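Side-chain contact in kinase-associated protein B (Bacillus cereus, PDB 1Y71), which is of unknown function but is probably associated with a kinase and contains an SH3-like beta domain: residues D109-P112 with F113-R116. Sequence-based numbering, arbitrary orientation.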
ATOM      1  N   ASP B 109     -29.215  -6.452  11.700  1.00 32.77           N
ATOM      2  CA  ASP B 109     -30.006  -6.829  10.521  1.00 32.12           C
ATOM      3  C   ASP B 109     -30.550  -8.265  10.634  1.00 30.75           C
ATOM      4  O   ASP B 109     -29.810  -9.241  10.477  1.00 30.28           O
ATOM      5  CB  ASP B 109     -29.156  -6.639   9.243  1.00 31.30           C
ATOM      6  CG  ASP B 109     -29.975  -6.730   7.938  1.00 33.07           C
ATOM      7  OD1 ASP B 109     -31.055  -7.374   7.897  1.00 31.55           O
ATOM      8  OD2 ASP B 109     -29.502  -6.179   6.904  1.00 32.29           O
ATOM      9  N   ASP B 110     -31.855  -8.387  10.895  1.00 30.83           N
ATOM     10  CA  ASP B 110     -32.479  -9.710  11.015  1.00 30.16           C
ATOM     11  C   ASP B 110     -33.114 -10.271   9.730  1.00 29.55           C
ATOM     12  O   ASP B 110     -33.852 -11.262   9.779  1.00 29.04           O
ATOM     13  CB  ASP B 110     -33.405  -9.825  12.244  1.00 30.88           C
ATOM     14  CG  ASP B 110     -34.269  -8.614  12.459  1.00 33.95           C
ATOM     15  OD1 ASP B 110     -34.962  -8.184  11.496  1.00 35.07           O
ATOM     16  OD2 ASP B 110     -34.260  -8.101  13.617  1.00 37.36           O
ATOM     17  N   SER B 111     -32.765  -9.690   8.575  1.00 28.82           N
ATOM     18  CA  SER B 111     -33.281 -10.164   7.271  1.00 28.64           C
ATOM     19  C   SER B 111     -32.668 -11.496   6.804  1.00 28.46           C
ATOM     20  O   SER B 111     -31.544 -11.837   7.182  1.00 27.95           O
ATOM     21  CB  SER B 111     -33.051  -9.092   6.191  1.00 29.28           C
ATOM     22  OG  SER B 111     -31.660  -8.910   5.910  1.00 26.24           O
ATOM     23  N   PRO B 112     -33.398 -12.250   5.953  1.00 28.97           N
ATOM     24  CA  PRO B 112     -32.796 -13.382   5.224  1.00 28.69           C
ATOM     25  C   PRO B 112     -31.552 -13.008   4.386  1.00 29.19           C
ATOM     26  O   PRO B 112     -30.648 -13.843   4.261  1.00 28.50           O
ATOM     27  CB  PRO B 112     -33.933 -13.851   4.319  1.00 28.95           C
ATOM     28  CG  PRO B 112     -35.177 -13.498   5.112  1.00 28.67           C
ATOM     29  CD  PRO B 112     -34.848 -12.147   5.677  1.00 29.12           C
ATOM     30  N   PHE B 113     -31.503 -11.781   3.849  1.00 29.42           N
ATOM     31  CA  PHE B 113     -30.380 -11.364   2.989  1.00 29.92           C
ATOM     32  C   PHE B 113     -29.111 -11.242   3.825  1.00 29.47           C
ATOM     33  O   PHE B 113     -28.045 -11.724   3.431  1.00 30.26           O
ATOM     34  CB  PHE B 113     -30.665 -10.045   2.234  1.00 30.11           C
ATOM     35  CG  PHE B 113     -29.440  -9.477   1.511  1.00 31.42           C
ATOM     36  CD1 PHE B 113     -29.077  -9.934   0.242  1.00 35.54           C
ATOM     37  CD2 PHE B 113     -28.651  -8.501   2.112  1.00 32.56           C
ATOM     38  CE1 PHE B 113     -27.924  -9.419  -0.412  1.00 34.09           C
ATOM     39  CE2 PHE B 113     -27.511  -7.985   1.481  1.00 33.11           C
ATOM     40  CZ  PHE B 113     -27.151  -8.445   0.218  1.00 32.51           C
ATOM     41  N   ALA B 114     -29.240 -10.610   4.987  1.00 29.25           N
ATOM     42  CA  ALA B 114     -28.155 -10.551   5.976  1.00 28.45           C
ATOM     43  C   ALA B 114     -27.664 -11.941   6.375  1.00 28.24           C
ATOM     44  O   ALA B 114     -26.457 -12.176   6.374  1.00 26.64           O
ATOM     45  CB  ALA B 114     -28.589  -9.766   7.183  1.00 28.62           C
ATOM     46  N   GLU B 115     -28.589 -12.866   6.685  1.00 28.79           N
ATOM     47  CA  GLU B 115     -28.220 -14.236   7.088  1.00 30.72           C
ATOM     48  C   GLU B 115     -27.337 -14.902   6.040  1.00 30.43           C
ATOM     49  O   GLU B 115     -26.256 -15.405   6.337  1.00 30.46           O
ATOM     50  CB  GLU B 115     -29.446 -15.138   7.361  1.00 30.42           C
ATOM     51  CG  GLU B 115     -29.050 -16.424   8.155  1.00 32.94           C
ATOM     52  CD  GLU B 115     -29.967 -17.632   7.921  1.00 34.82           C
ATOM     53  OE1 GLU B 115     -31.121 -17.465   7.464  1.00 38.53           O
ATOM     54  OE2 GLU B 115     -29.525 -18.776   8.209  1.00 42.15           O
ATOM     55  N   ARG B 116     -27.838 -14.875   4.811  1.00 30.64           N
ATOM     56  CA  ARG B 116     -27.245 -15.522   3.676  1.00 31.22           C
ATOM     57  C   ARG B 116     -25.892 -14.858   3.350  1.00 30.18           C
ATOM     58  O   ARG B 116     -24.911 -15.562   3.096  1.00 30.12           O
ATOM     59  CB  ARG B 116     -28.228 -15.427   2.493  1.00 32.16           C
ATOM     60  CG  ARG B 116     -28.188 -16.616   1.518  1.00 37.75           C
ATOM     61  CD  ARG B 116     -28.420 -17.953   2.229  1.00 45.61           C
ATOM     62  NE  ARG B 116     -28.052 -19.113   1.407  1.00 50.43           N
ATOM     63  CZ  ARG B 116     -28.177 -20.387   1.798  1.00 54.00           C
ATOM     64  NH1 ARG B 116     -28.654 -20.688   3.008  1.00 55.60           N
ATOM     65  NH2 ARG B 116     -27.823 -21.373   0.977  1.00 54.85           N
TER
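With chi1 of S111 at 67°, OG is tucked back over the backbone, turned down the chain to where the N-H of A114 points; D109 meanwhile holds CG opposite its own N (chi1 -168°), which sends the carboxylate over the methyl of A114. The start of helix 112-127 is thus a worked example of how a helix replaces the acceptors missing from its first turn. S111 OG accepts an almost straight hydrogen bond from A114 N at 3.1 Å. The same hydroxyl donates a hydrogen bond to D109 OD1, with OG only 2.6 Å from OD1, approaching from the syn side though 33° off the plane of the carboxylate. S111 N also reaches D109 OD1, at 3.0 Å and almost in line with the C-O bond. One carboxylate oxygen therefore grips both the amide and the hydroxyl of the capping serine, fixing the rotation of the hydroxyl and leaving its oxygen turned to the helix. A negative charge here would be expected to interact favourably with the helix dipole. The methyl of A114 packs against this joined pair, under the face of the D109 carboxylate, its CB 3.4 Å from D109 CG and equally close to S111 OG; it also touches F106 of the preceding loop. Regular helical bonding then takes over, E115 N donating to S111 O at 3.2 Å and R116 N to P112 O at 3.0 Å. P112, lacking an N-H, fits the first helical position, where no intrahelical donor is required. Past the cap, F113 leans on V47 and F106. The bond from A114 N to S111 OG makes S111 the N-cap, and that from S111 N to D109 OD1 closes an Asx turn just before it, at the start of the protein's last helix.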